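Local coordinates for magnetosome protein MamA (Magnetospirillum gryphiswaldense, PDB 3AS8) that probably acts as a tetratricopeptide-repeat scaffold at the magnetosome, recognising copies of itself and thereby promoting assembly of a larger protein complex, at residues A[116-121]-A[131-136]; A[9-14]-A[31-36]; A[140-145]-A[174-179]; A[64-69]-A[80-85]; A[149-154]-A[161-166]. One frame throughout, in Å; residues are numbered along the deposited sequence. Where two conformers were deposited one is given.

Interaction 1: residues A[116-121]-A[131-136]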
# COMPACT_ATOMS: atom_id res chain seq x y z
N LEU A 116 7.03 -1.70 2.36
CA LEU A 116 7.45 -2.75 3.23
C LEU A 116 8.79 -2.41 3.92
O LEU A 116 8.97 -2.57 5.13
CB LEU A 116 7.61 -4.04 2.46
CG LEU A 116 8.21 -5.24 3.24
CD1 LEU A 116 7.42 -5.52 4.51
CD2 LEU A 116 8.33 -6.52 2.32
N GLY A 117 9.76 -1.95 3.14
CA GLY A 117 10.95 -1.41 3.77
C GLY A 117 10.72 -0.31 4.80
O GLY A 117 11.37 -0.30 5.86
N VAL A 118 9.87 0.65 4.49
CA VAL A 118 9.57 1.73 5.38
C VAL A 118 8.99 1.19 6.66
O VAL A 118 9.31 1.70 7.72
CB VAL A 118 8.57 2.79 4.80
CG1 VAL A 118 8.24 3.87 5.82
CG2 VAL A 118 9.23 3.52 3.58
N ALA A 119 8.15 0.17 6.56
CA ALA A 119 7.48 -0.37 7.74
C ALA A 119 8.48 -1.03 8.65
O ALA A 119 8.46 -0.81 9.88
CB ALA A 119 6.33 -1.38 7.37
N LEU A 120 9.32 -1.86 8.07
CA LEU A 120 10.43 -2.56 8.74
C LEU A 120 11.36 -1.57 9.42
O LEU A 120 11.69 -1.75 10.62
CB LEU A 120 11.16 -3.46 7.76
CG LEU A 120 10.40 -4.70 7.28
CD1 LEU A 120 11.06 -5.29 6.01
CD2 LEU A 120 10.19 -5.81 8.32
N ASP A 121 11.75 -0.49 8.72
CA ASP A 121 12.61 0.53 9.30
C ASP A 121 11.96 1.16 10.52
O ASP A 121 12.61 1.38 11.58
CB ASP A 121 12.99 1.59 8.28
CG ASP A 121 13.86 2.69 8.88
OD1 ASP A 121 13.33 3.48 9.68
OD2 ASP A 121 15.08 2.79 8.55
N ASP A 131 17.36 -4.97 3.15
CA ASP A 131 17.07 -6.08 2.23
C ASP A 131 15.93 -5.69 1.28
O ASP A 131 16.04 -5.80 0.05
CB ASP A 131 16.68 -7.34 3.04
CG ASP A 131 17.88 -8.04 3.74
OD1 ASP A 131 17.59 -8.98 4.47
OD2 ASP A 131 19.08 -7.67 3.57
N SER A 132 14.83 -5.19 1.83
CA SER A 132 13.67 -4.81 1.01
C SER A 132 13.97 -3.60 0.11
O SER A 132 13.67 -3.62 -1.09
CB SER A 132 12.43 -4.57 1.93
OG SER A 132 11.77 -5.82 2.12
N PHE A 133 14.61 -2.57 0.66
CA PHE A 133 15.08 -1.43 -0.13
C PHE A 133 16.01 -1.82 -1.28
O PHE A 133 15.87 -1.33 -2.39
CB PHE A 133 15.75 -0.32 0.71
CG PHE A 133 14.86 0.36 1.71
CD1 PHE A 133 13.58 0.81 1.36
CD2 PHE A 133 15.30 0.60 3.03
CE1 PHE A 133 12.78 1.49 2.29
CE2 PHE A 133 14.48 1.26 3.95
CZ PHE A 133 13.20 1.70 3.58
N LYS A 134 16.90 -2.77 -1.06
CA LYS A 134 17.69 -3.27 -2.16
C LYS A 134 16.97 -4.02 -3.28
O LYS A 134 17.34 -3.88 -4.44
CB LYS A 134 18.84 -4.06 -1.61
CG LYS A 134 19.83 -3.10 -0.93
CD LYS A 134 21.13 -3.81 -0.51
CE LYS A 134 22.08 -2.82 0.20
NZ LYS A 134 23.28 -3.54 0.63
N ILE A 135 15.91 -4.72 -2.95
CA ILE A 135 15.04 -5.33 -3.92
C ILE A 135 14.26 -4.28 -4.68
O ILE A 135 14.13 -4.37 -5.88
CB ILE A 135 14.11 -6.36 -3.23
CG1 ILE A 135 14.95 -7.48 -2.62
CG2 ILE A 135 13.13 -6.97 -4.24
CD1 ILE A 135 14.19 -8.43 -1.65
N ALA A 136 13.71 -3.28 -3.99
CA ALA A 136 13.12 -2.15 -4.66
C ALA A 136 14.05 -1.41 -5.64
O ALA A 136 13.64 -0.98 -6.74
CB ALA A 136 12.55 -1.16 -3.62
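The ring of Phe133 lies against the backbone of Gly117, whose CA sits over one face, 4.1 Å from the ring centroid and 26° off its normal, a CH-pi contact. The carbonyl carbon, Gly117 C, comes to 3.4 Å from Phe133 CZ at the ring's far corner, while the amide of Val118 approaches obliquely and Val118 CG2 touches Phe133 CE1 at 4.3 Å. Val146, Ala149, Ile150 and Ser153 of helix 144-156 also pack on this side chain. With CG anti to the carbonyl carbon (chi1 -64°), the ring swings into the interface although its CB does not aim there. Because Gly117 has no CB to occupy the same space, the aromatic can lie directly on the main chain. Beside it, Ser132 brings CB to 3.9 Å from Gly117 N, and its OG, hydrogen-bonded to Arg113, rests 3.5 Å from Leu116 CD2. Replacing Phe133 by an alanine would probably open a gap between Gly117 and helix 144-156 and deprive the glycine CA of its aromatic cover. The segment axes approach to 8.7 Å at 162°, the nearly antiparallel helix packing, with a small residue at the close approach, that characterises tetratricopeptide repeats.

Interaction 2: residues A[9-14]-A[31-36]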
# COMPACT_ATOMS: atom_id res chain seq x y z
N VAL A 9 -28.61 -6.58 -6.67
CA VAL A 9 -27.71 -6.70 -7.83
C VAL A 9 -27.63 -5.37 -8.52
O VAL A 9 -26.57 -4.99 -9.05
CB VAL A 9 -28.08 -7.89 -8.77
CG1 VAL A 9 -26.99 -8.09 -9.86
CG2 VAL A 9 -28.21 -9.14 -7.98
N TYR A 10 -28.71 -4.60 -8.46
CA TYR A 10 -28.68 -3.25 -8.97
C TYR A 10 -27.59 -2.37 -8.27
O TYR A 10 -26.81 -1.66 -8.93
CB TYR A 10 -30.08 -2.59 -8.87
CG TYR A 10 -30.14 -1.14 -9.35
CD1 TYR A 10 -30.27 -0.83 -10.70
CD2 TYR A 10 -30.12 -0.09 -8.45
CE1 TYR A 10 -30.33 0.46 -11.12
CE2 TYR A 10 -30.20 1.19 -8.86
CZ TYR A 10 -30.29 1.47 -10.19
OH TYR A 10 -30.37 2.77 -10.60
N TYR A 11 -27.58 -2.38 -6.95
CA TYR A 11 -26.71 -1.46 -6.15
C TYR A 11 -25.28 -2.01 -6.20
O TYR A 11 -24.34 -1.27 -6.30
CB TYR A 11 -27.24 -1.29 -4.69
CG TYR A 11 -28.51 -0.44 -4.67
CD1 TYR A 11 -28.49 0.90 -4.98
CD2 TYR A 11 -29.77 -1.04 -4.44
CE1 TYR A 11 -29.68 1.69 -5.00
CE2 TYR A 11 -30.92 -0.31 -4.52
CZ TYR A 11 -30.89 1.07 -4.78
OH TYR A 11 -32.10 1.79 -4.84
N ARG A 12 -25.15 -3.35 -6.25
CA ARG A 12 -23.82 -4.00 -6.34
C ARG A 12 -23.13 -3.64 -7.60
O ARG A 12 -22.03 -3.16 -7.57
CB ARG A 12 -23.94 -5.49 -6.20
CG ARG A 12 -22.61 -6.26 -6.27
CD ARG A 12 -22.90 -7.81 -6.23
NE ARG A 12 -21.70 -8.53 -5.85
CZ ARG A 12 -20.66 -8.72 -6.67
NH1 ARG A 12 -20.69 -8.28 -7.94
NH2 ARG A 12 -19.60 -9.38 -6.23
N ASP A 13 -23.79 -3.86 -8.73
CA ASP A 13 -23.20 -3.62 -10.01
C ASP A 13 -22.88 -2.13 -10.18
O ASP A 13 -21.79 -1.78 -10.67
CB ASP A 13 -24.17 -3.96 -11.19
CG ASP A 13 -24.40 -5.49 -11.39
OD1 ASP A 13 -23.78 -6.31 -10.65
OD2 ASP A 13 -25.26 -5.82 -12.30
N LYS A 14 -23.85 -1.27 -9.86
CA LYS A 14 -23.65 0.16 -10.01
C LYS A 14 -22.49 0.67 -9.05
O LYS A 14 -21.66 1.53 -9.44
CB LYS A 14 -24.97 0.92 -9.79
CG LYS A 14 -25.12 2.19 -10.58
CD LYS A 14 -26.58 2.70 -10.53
CE LYS A 14 -26.93 3.68 -11.66
NZ LYS A 14 -25.82 4.59 -12.15
N LEU A 31 -23.05 1.32 -2.50
CA LEU A 31 -22.64 0.04 -1.86
C LEU A 31 -23.12 -0.08 -0.43
O LEU A 31 -23.33 -1.19 0.06
CB LEU A 31 -21.15 -0.28 -2.03
CG LEU A 31 -20.59 -0.58 -3.44
CD1 LEU A 31 -19.03 -0.62 -3.49
CD2 LEU A 31 -21.27 -1.73 -4.18
N GLU A 32 -23.36 1.04 0.24
CA GLU A 32 -23.96 1.00 1.55
C GLU A 32 -25.34 0.32 1.55
O GLU A 32 -25.80 -0.18 2.59
CB GLU A 32 -24.15 2.43 2.07
CG GLU A 32 -22.91 2.98 2.76
CD GLU A 32 -23.08 4.40 3.36
OE1 GLU A 32 -24.01 5.15 2.96
OE2 GLU A 32 -22.27 4.76 4.23
N GLN A 33 -25.99 0.32 0.39
CA GLN A 33 -27.35 -0.19 0.28
C GLN A 33 -27.37 -1.66 -0.05
O GLN A 33 -28.46 -2.25 -0.16
CB GLN A 33 -28.10 0.59 -0.82
CG GLN A 33 -28.29 2.04 -0.44
CD GLN A 33 -29.05 2.82 -1.48
OE1 GLN A 33 -30.25 2.61 -1.62
NE2 GLN A 33 -28.37 3.73 -2.21
N VAL A 34 -26.19 -2.25 -0.27
CA VAL A 34 -26.09 -3.71 -0.41
C VAL A 34 -25.16 -4.41 0.59
O VAL A 34 -25.32 -5.62 0.83
CB VAL A 34 -25.76 -4.17 -1.87
CG1 VAL A 34 -24.51 -3.56 -2.43
CG2 VAL A 34 -25.67 -5.71 -1.90
N TYR A 35 -24.22 -3.68 1.18
CA TYR A 35 -23.27 -4.30 2.10
C TYR A 35 -24.04 -4.84 3.30
O TYR A 35 -24.86 -4.15 3.87
CB TYR A 35 -22.16 -3.32 2.58
CG TYR A 35 -21.33 -3.93 3.67
CD1 TYR A 35 -20.46 -4.99 3.38
CD2 TYR A 35 -21.41 -3.49 4.98
CE1 TYR A 35 -19.69 -5.64 4.41
CE2 TYR A 35 -20.62 -4.10 6.02
CZ TYR A 35 -19.78 -5.18 5.71
OH TYR A 35 -19.04 -5.77 6.71
N ASP A 36 -23.68 -6.05 3.72
CA ASP A 36 -24.37 -6.73 4.82
C ASP A 36 -23.31 -7.62 5.47
O ASP A 36 -22.83 -8.53 4.82
CB ASP A 36 -25.55 -7.56 4.27
CG ASP A 36 -26.32 -8.29 5.36
OD1 ASP A 36 -27.44 -8.74 5.08
OD2 ASP A 36 -25.80 -8.36 6.49
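Two kinds of contact join Tyr11 and Arg12 to the end of helix 24-31 and the following turn. The first is aromatic. Gln33 CB stands over one face of the Tyr11 ring, 4.2 Å from the centroid and 19° off the normal, a CH-pi contact toward the rim. The extended Gln33 chain carries its amide along the same face, tilted 38° to the ring, so that OE1 lies 3.5 Å from Tyr11 CE1. The NE2 end is held by the carbonyl of Val29, fixing the amide's rotation. Tyr10 covers the opposite face, its CD2 3.7 Å above the ring plane. The second is aliphatic. Val34 CG1, set between backbone N and carbonyl carbon (chi1 55°), rests 3.9 Å from Arg12 N and 4.2 Å from Tyr11 CB. Leu31 CD2 nestles 3.8 Å from the carbonyl oxygens of both Tyr11 and Arg12. At Tyr11 a serine would remove the ring surface between Tyr10 and Gln33, and the glutamine chain would probably lose its support. Arg12 turns its charge away, into a salt bridge with Asp41. Cohesion here therefore comes from dispersion and CH-pi attraction, while the arginine charge and glutamine NE2 find partners outside the contact.

Interaction 3: residues A[140-145]-A[174-179]. With SO4 (sulfate ion), chain B.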
# COMPACT_ATOMS: atom_id res chain seq x y z
N ARG A 140 13.82 -0.25 -9.64
CA ARG A 140 13.97 1.11 -10.14
C ARG A 140 15.27 1.67 -9.61
O ARG A 140 15.29 2.33 -8.57
CB ARG A 140 12.86 2.04 -9.67
CG ARG A 140 11.46 1.69 -10.14
CD ARG A 140 10.53 2.80 -9.80
NE ARG A 140 9.13 2.44 -10.04
CZ ARG A 140 8.10 3.09 -9.52
NH1 ARG A 140 8.28 4.20 -8.83
NH2 ARG A 140 6.88 2.70 -9.80
N PRO A 141 16.36 1.42 -10.33
CA PRO A 141 17.65 1.73 -9.81
C PRO A 141 17.95 3.23 -9.81
O PRO A 141 19.00 3.61 -9.31
CB PRO A 141 18.62 1.09 -10.82
CG PRO A 141 17.85 0.11 -11.57
CD PRO A 141 16.40 0.46 -11.48
N ASN A 142 17.10 3.99 -10.48
CA ASN A 142 17.30 5.43 -10.52
C ASN A 142 16.41 6.18 -9.49
O ASN A 142 16.37 7.42 -9.47
CB ASN A 142 17.21 6.02 -11.95
CG ASN A 142 18.47 5.78 -12.77
OD1 ASN A 142 19.42 5.10 -12.33
ND2 ASN A 142 18.50 6.36 -13.97
N GLU A 143 15.80 5.44 -8.57
CA GLU A 143 15.06 6.05 -7.45
C GLU A 143 16.00 6.46 -6.28
O GLU A 143 16.39 5.66 -5.39
CB GLU A 143 13.89 5.19 -6.97
CG GLU A 143 12.72 5.09 -7.92
CD GLU A 143 11.54 6.08 -7.66
OE1 GLU A 143 11.63 7.01 -6.81
OE2 GLU A 143 10.49 5.90 -8.35
N GLY A 144 16.38 7.73 -6.30
CA GLY A 144 17.07 8.38 -5.20
C GLY A 144 16.51 8.19 -3.80
O GLY A 144 17.27 7.98 -2.87
N LYS A 145 15.17 8.21 -3.66
CA LYS A 145 14.57 8.06 -2.34
C LYS A 145 14.94 6.68 -1.78
O LYS A 145 14.85 6.48 -0.55
CB LYS A 145 13.03 8.28 -2.35
CG LYS A 145 12.19 7.14 -2.99
CD LYS A 145 10.66 7.47 -2.97
CE LYS A 145 9.86 6.38 -3.57
NZ LYS A 145 8.38 6.57 -3.38
N ASP A 174 18.75 12.29 -7.42
CA ASP A 174 17.73 13.34 -7.25
C ASP A 174 17.97 14.53 -8.17
O ASP A 174 17.01 15.20 -8.62
CB ASP A 174 17.70 13.84 -5.79
CG ASP A 174 16.95 12.90 -4.86
OD1 ASP A 174 16.32 11.89 -5.27
OD2 ASP A 174 16.99 13.17 -3.66
N GLU A 175 19.24 14.82 -8.42
CA GLU A 175 19.63 15.80 -9.43
C GLU A 175 19.19 15.37 -10.86
O GLU A 175 18.57 16.16 -11.60
CB GLU A 175 21.15 16.00 -9.35
CG GLU A 175 21.70 16.97 -10.36
CD GLU A 175 23.06 17.52 -9.92
OE1 GLU A 175 23.13 18.17 -8.85
OE2 GLU A 175 24.05 17.31 -10.66
N ARG A 176 19.51 14.15 -11.28
CA ARG A 176 19.00 13.64 -12.56
C ARG A 176 17.45 13.79 -12.61
O ARG A 176 16.93 14.44 -13.50
CB ARG A 176 19.42 12.18 -12.82
CG ARG A 176 20.90 11.86 -12.50
CD ARG A 176 21.60 10.98 -13.53
NE ARG A 176 21.39 9.53 -13.38
CZ ARG A 176 22.31 8.66 -12.94
NH1 ARG A 176 22.01 7.37 -12.86
NH2 ARG A 176 23.51 9.05 -12.57
N SER A 177 16.74 13.19 -11.63
CA SER A 177 15.24 13.11 -11.58
C SER A 177 14.36 14.41 -11.55
O SER A 177 13.58 14.67 -12.49
CB SER A 177 14.81 12.27 -10.36
OG SER A 177 15.22 10.92 -10.53
N ALA A 178 14.42 15.16 -10.45
CA ALA A 178 13.62 16.41 -10.30
C ALA A 178 13.91 17.46 -11.37
O ALA A 178 13.04 18.31 -11.66
CB ALA A 178 13.83 17.05 -8.94
N VAL A 179 15.12 17.44 -11.94
CA VAL A 179 15.48 18.38 -13.03
C VAL A 179 14.84 17.94 -14.32
O VAL A 179 14.17 18.77 -15.02
CB VAL A 179 17.02 18.53 -13.22
CG1 VAL A 179 17.36 19.48 -14.43
CG2 VAL A 179 17.67 19.05 -11.91
S SO4 B . 4.82 4.79 -7.21
O1 SO4 B . 4.51 6.12 -7.78
O2 SO4 B . 6.24 4.80 -6.77
O3 SO4 B . 3.91 4.55 -6.08
O4 SO4 B . 4.64 3.68 -8.15
O HOH W 1 17.23 9.51 -11.04
O HOH W 2 15.61 10.21 -7.58
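The turn leading into helix 144-156 meets Asp174 and Ser177 on helix 160-183, largely through water. Gly144 makes a direct approach: its CA lies 3.6 Å from Asp174 OD1, a spacing that depends on the missing side chain, since a CB would run into that oxygen. Water 2 accepts from Gly144 N at 2.9 Å and donates to both Asp174 OD1 and Ser177 OG. Water 1 donates to Asn142 O at 2.8 Å; its link to Ser177 OG is too short to be relied on in detail. Residues Arg140 to Glu143 form a type I beta turn between consecutive helices of the tetratricopeptide-repeat array, with Glu143 at the N-cap position. The turn is tied by a salt bridge in which Arg140 NH1 reaches Glu143 OE2 at 2.8 Å, on the anti side and 32° out of the carboxylate plane. With its chain extended from CG to NE, Arg140 also grips a sulfate, probably from the crystallisation liquor, Arg140 NH1 donating to sulfate O2 at 3.0 Å and NH2 to sulfate O4 at 2.9 Å.

Interaction 4: residues A[64-69]-A[80-85]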
# COMPACT_ATOMS: atom_id res chain seq x y z
N LEU A 64 -13.68 -2.74 7.12
CA LEU A 64 -14.27 -3.58 6.05
C LEU A 64 -13.20 -4.40 5.32
O LEU A 64 -13.44 -5.55 4.91
CB LEU A 64 -15.04 -2.74 4.98
CG LEU A 64 -16.53 -2.57 5.12
CD1 LEU A 64 -16.80 -2.07 6.52
CD2 LEU A 64 -17.12 -1.61 4.02
N LEU A 65 -12.00 -3.84 5.22
CA LEU A 65 -10.93 -4.51 4.51
C LEU A 65 -10.42 -5.63 5.39
O LEU A 65 -10.11 -6.67 4.89
CB LEU A 65 -9.80 -3.54 4.12
CG LEU A 65 -10.13 -2.55 2.98
CD1 LEU A 65 -9.03 -1.48 2.89
CD2 LEU A 65 -10.36 -3.26 1.59
N GLU A 66 -10.40 -5.41 6.70
CA GLU A 66 -9.99 -6.45 7.64
C GLU A 66 -10.98 -7.64 7.64
O GLU A 66 -10.56 -8.79 7.69
CB GLU A 66 -9.91 -5.84 9.06
CG GLU A 66 -8.74 -4.86 9.33
CD GLU A 66 -8.80 -4.01 10.66
OE1 GLU A 66 -7.78 -3.28 10.97
OE2 GLU A 66 -9.85 -4.01 11.40
N ARG A 67 -12.28 -7.33 7.68
CA ARG A 67 -13.32 -8.34 7.55
C ARG A 67 -13.12 -9.12 6.18
O ARG A 67 -13.27 -10.32 6.09
CB ARG A 67 -14.71 -7.66 7.68
CG ARG A 67 -15.77 -8.50 8.31
CD ARG A 67 -17.04 -7.71 8.62
NE ARG A 67 -16.71 -6.48 9.34
CZ ARG A 67 -16.66 -6.38 10.66
NH1 ARG A 67 -16.93 -7.44 11.44
NH2 ARG A 67 -16.32 -5.22 11.21
N SER A 68 -12.78 -8.42 5.11
CA SER A 68 -12.52 -9.03 3.80
C SER A 68 -11.34 -10.00 3.82
O SER A 68 -11.45 -11.18 3.36
CB SER A 68 -12.23 -7.93 2.77
OG SER A 68 -13.39 -7.05 2.67
N ILE A 69 -10.22 -9.52 4.35
CA ILE A 69 -9.01 -10.36 4.40
C ILE A 69 -9.28 -11.55 5.36
O ILE A 69 -8.71 -12.59 5.16
CB ILE A 69 -7.70 -9.58 4.72
CG1 ILE A 69 -6.48 -10.18 3.95
CG2 ILE A 69 -7.42 -9.56 6.21
CD1 ILE A 69 -6.59 -10.24 2.36
N THR A 80 -3.17 -5.71 -0.69
CA THR A 80 -2.44 -4.54 -1.20
C THR A 80 -3.02 -3.26 -0.63
O THR A 80 -2.29 -2.45 0.01
CB THR A 80 -2.42 -4.50 -2.73
OG1 THR A 80 -1.92 -5.73 -3.22
CG2 THR A 80 -1.54 -3.35 -3.29
N VAL A 81 -4.34 -3.09 -0.76
CA VAL A 81 -5.02 -1.89 -0.21
C VAL A 81 -4.80 -1.78 1.28
O VAL A 81 -4.38 -0.76 1.83
CB VAL A 81 -6.57 -1.95 -0.36
CG1 VAL A 81 -7.17 -0.60 0.13
CG2 VAL A 81 -6.97 -2.28 -1.80
N LEU A 82 -5.11 -2.87 1.97
CA LEU A 82 -5.08 -2.82 3.39
C LEU A 82 -3.65 -2.62 3.89
O LEU A 82 -3.42 -1.78 4.75
CB LEU A 82 -5.67 -4.06 3.99
CG LEU A 82 -5.76 -4.22 5.49
CD1 LEU A 82 -6.49 -2.95 6.11
CD2 LEU A 82 -6.44 -5.65 5.87
N GLY A 83 -2.68 -3.35 3.34
CA GLY A 83 -1.28 -3.21 3.73
C GLY A 83 -0.80 -1.81 3.48
O GLY A 83 -0.18 -1.19 4.34
N LEU A 84 -1.06 -1.27 2.30
CA LEU A 84 -0.68 0.12 2.05
C LEU A 84 -1.34 1.14 2.98
O LEU A 84 -0.73 2.17 3.36
CB LEU A 84 -0.90 0.51 0.54
CG LEU A 84 0.03 -0.27 -0.40
CD1 LEU A 84 -0.32 -0.02 -1.91
CD2 LEU A 84 1.54 0.08 -0.04
N THR A 85 -2.62 0.89 3.27
CA THR A 85 -3.36 1.79 4.13
C THR A 85 -2.78 1.77 5.54
O THR A 85 -2.60 2.83 6.13
CB THR A 85 -4.87 1.55 4.15
OG1 THR A 85 -5.39 1.73 2.83
CG2 THR A 85 -5.55 2.60 5.03
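Leu82 is the principal bump of this contact, and its two methyls settle into different hollows of the facing helix. Leu82 CD1 presses on the flank of Leu65, 3.9 Å from Leu65 CB. Leu82 CD2 drops into a shallow depression floored by the main chain at Leu65 and Glu66 and walled by Ile69, 4.0 Å from both Glu66 CA and Ile69 CG2. Both methyls are delivered because CG stands anti to the backbone N (chi1 -179°), which carries the branch out toward helix 58-71. Leu65 returns the fit: it passes on the other side of Leu82 and lays CD1 across Val81 at about a right angle. The modelled 3.4 Å between Leu65 CD1 and Val81 CG1 is tight, but Val81 has a second conformer, so the strain is doubtful. Leu98 of helix 92-105 packs on both Leu82 and Ile69, and Leu46 of helix 42-54 on Leu65. The segment axes come no nearer than 9.9 Å and cross at -133°, a wider spread that branched side chains fill, here within a tetratricopeptide-repeat region. Hydroxyls nearby are satisfied inside their own helices: Ser68 OG donates to Leu64 O at 2.7 Å and Thr85 OG1 to Val81 O at 2.9 Å, while Glu66 OE1 pairs with Tyr86. The contact itself thus depends on shape and hydrophobic burial, with these hydroxyls and Glu66 OE1 engaged elsewhere.

Interaction 5: residues A[149-154]-A[161-166]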
# COMPACT_ATOMS: atom_id res chain seq x y z
N ALA A 149 16.68 6.10 1.82
CA ALA A 149 16.07 5.25 2.83
C ALA A 149 17.13 4.23 3.32
O ALA A 149 17.24 3.96 4.52
CB ALA A 149 14.78 4.51 2.27
N ILE A 150 17.93 3.71 2.42
CA ILE A 150 18.93 2.70 2.81
C ILE A 150 20.02 3.37 3.66
O ILE A 150 20.45 2.83 4.68
CB ILE A 150 19.64 2.06 1.58
CG1 ILE A 150 18.77 1.04 0.89
CG2 ILE A 150 20.95 1.28 2.03
CD1 ILE A 150 19.33 0.83 -0.63
N ALA A 151 20.45 4.58 3.25
CA ALA A 151 21.43 5.39 4.04
C ALA A 151 20.97 5.60 5.45
O ALA A 151 21.71 5.41 6.42
CB ALA A 151 21.64 6.76 3.37
N TYR A 152 19.72 6.02 5.61
CA TYR A 152 19.16 6.28 6.94
C TYR A 152 19.08 5.00 7.79
O TYR A 152 19.33 5.05 8.96
CB TYR A 152 17.79 7.01 6.83
CG TYR A 152 17.29 7.56 8.16
CD1 TYR A 152 18.19 8.17 9.06
CD2 TYR A 152 15.92 7.48 8.55
CE1 TYR A 152 17.78 8.66 10.27
CE2 TYR A 152 15.49 8.00 9.80
CZ TYR A 152 16.44 8.59 10.64
OH TYR A 152 16.12 9.09 11.86
N SER A 153 18.77 3.85 7.20
CA SER A 153 18.66 2.64 7.99
C SER A 153 20.09 2.28 8.50
O SER A 153 20.28 1.92 9.64
CB SER A 153 18.08 1.54 7.13
OG SER A 153 16.71 1.69 6.74
N TYR A 154 21.09 2.41 7.63
CA TYR A 154 22.44 2.15 8.04
C TYR A 154 22.83 3.10 9.18
O TYR A 154 23.40 2.67 10.19
CB TYR A 154 23.39 2.23 6.89
CG TYR A 154 23.60 0.98 6.03
CD1 TYR A 154 24.07 -0.23 6.57
CD2 TYR A 154 23.45 1.05 4.67
CE1 TYR A 154 24.29 -1.37 5.75
CE2 TYR A 154 23.67 -0.03 3.86
CZ TYR A 154 24.08 -1.25 4.40
OH TYR A 154 24.26 -2.25 3.50
N GLU A 161 29.94 4.49 7.79
CA GLU A 161 30.71 4.14 6.56
C GLU A 161 29.91 3.57 5.41
O GLU A 161 30.12 3.88 4.22
CB GLU A 161 31.81 3.14 6.96
CG GLU A 161 32.73 2.87 5.85
CD GLU A 161 33.96 2.08 6.28
OE1 GLU A 161 34.78 1.83 5.45
OE2 GLU A 161 34.14 1.68 7.43
N GLU A 162 28.99 2.68 5.75
CA GLU A 162 28.09 2.12 4.73
C GLU A 162 27.01 3.15 4.31
O GLU A 162 26.60 3.13 3.16
CB GLU A 162 27.43 0.77 5.15
CG GLU A 162 28.35 -0.43 4.94
CD GLU A 162 27.78 -1.75 5.51
OE1 GLU A 162 27.78 -1.91 6.75
OE2 GLU A 162 27.39 -2.62 4.70
N ALA A 163 26.63 4.09 5.19
CA ALA A 163 25.61 5.10 4.81
C ALA A 163 26.06 6.10 3.75
O ALA A 163 25.35 6.38 2.80
CB ALA A 163 25.04 5.84 6.06
N LEU A 164 27.29 6.57 3.87
CA LEU A 164 27.77 7.71 3.08
C LEU A 164 27.64 7.53 1.57
O LEU A 164 27.09 8.43 0.86
CB LEU A 164 29.20 8.07 3.58
CG LEU A 164 29.96 9.15 2.76
CD1 LEU A 164 29.19 10.47 2.91
CD2 LEU A 164 31.43 9.30 3.14
N PRO A 165 28.11 6.39 1.01
CA PRO A 165 27.95 6.17 -0.43
C PRO A 165 26.49 6.19 -0.89
O PRO A 165 26.20 6.62 -1.99
CB PRO A 165 28.55 4.75 -0.69
CG PRO A 165 28.98 4.24 0.58
CD PRO A 165 28.82 5.29 1.68
N HIS A 166 25.57 5.71 -0.04
CA HIS A 166 24.14 5.80 -0.34
C HIS A 166 23.58 7.24 -0.34
O HIS A 166 22.78 7.62 -1.20
CB HIS A 166 23.37 4.86 0.55
CG HIS A 166 23.61 3.41 0.22
ND1 HIS A 166 23.10 2.81 -0.92
CD2 HIS A 166 24.25 2.43 0.90
CE1 HIS A 166 23.44 1.52 -0.92
NE2 HIS A 166 24.14 1.27 0.17
O HOH W 3 25.25 -1.43 0.84
O HOH W 4 24.64 -4.52 4.88
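Tyr154 spreads one face of its ring over Glu162, whose CB stands above the centre, 3.7 Å from the centroid, in a CH-pi contact. Beyond CB the extended glutamate chain crosses the ring obliquely toward its hydroxyl end. Ile150 makes the matching contact on His166: its CG2 lies over the middle of the imidazole, 3.6 Å from the centroid and almost on the normal. The isoleucine torsion (chi1 -77°) puts this methyl anti to the backbone N, facing the ring. The rings of Tyr154 and His166 are tilted only 23° from each other, yet with 5.8 Å between centroids they are offset too far to stack face on face. To one side of the aromatic pairs Ala151 and Ala163 bring their CA atoms to 4.3 Å, and Ala163 CB reaches 3.4 Å from Ala151 O. Such small residues where segment axes run nearly antiparallel, at 164°, are in keeping with the tetratricopeptide-repeat fold, and Ser153 packs on Ile130 of helix 126-139. Water joins the polar ends. Water 3, at the edge of the imidazole and in its plane, is 3.0 Å from both His166 NE2 and Tyr154 OH. Water 4 lies 2.7 Å from Tyr154 OH and donates a weak bond to Glu162 OE2. On the imidazole's other nitrogen, His166 ND1 is hydrogen-bonded to His147 ND1, which helps fix the ring's rotation.

The five contacts sample successive stations along one helical array, from interaction 2 near the N-terminus to interactions 3 and 5 near the other end; the centres of interactions 2 and 5 lie about 50 Å apart. Interactions 1 and 5 touch directly: Phe133 packs on Ala149 and Ile150, and Asp121 OD2 meets Ser153 OG at 2.7 Å, probably as a hydrogen bond. Interactions 3 and 5 tie the same two helices, 144-156 and 160-183, with centres about 16 Å apart, one through water and the other through aromatic packing. Tyr35 packs on Leu64 and Arg67, joining interaction 2 to interaction 4. A second sulfate, about 5 Å from the Lys145 side chain, also lies beside interaction 3.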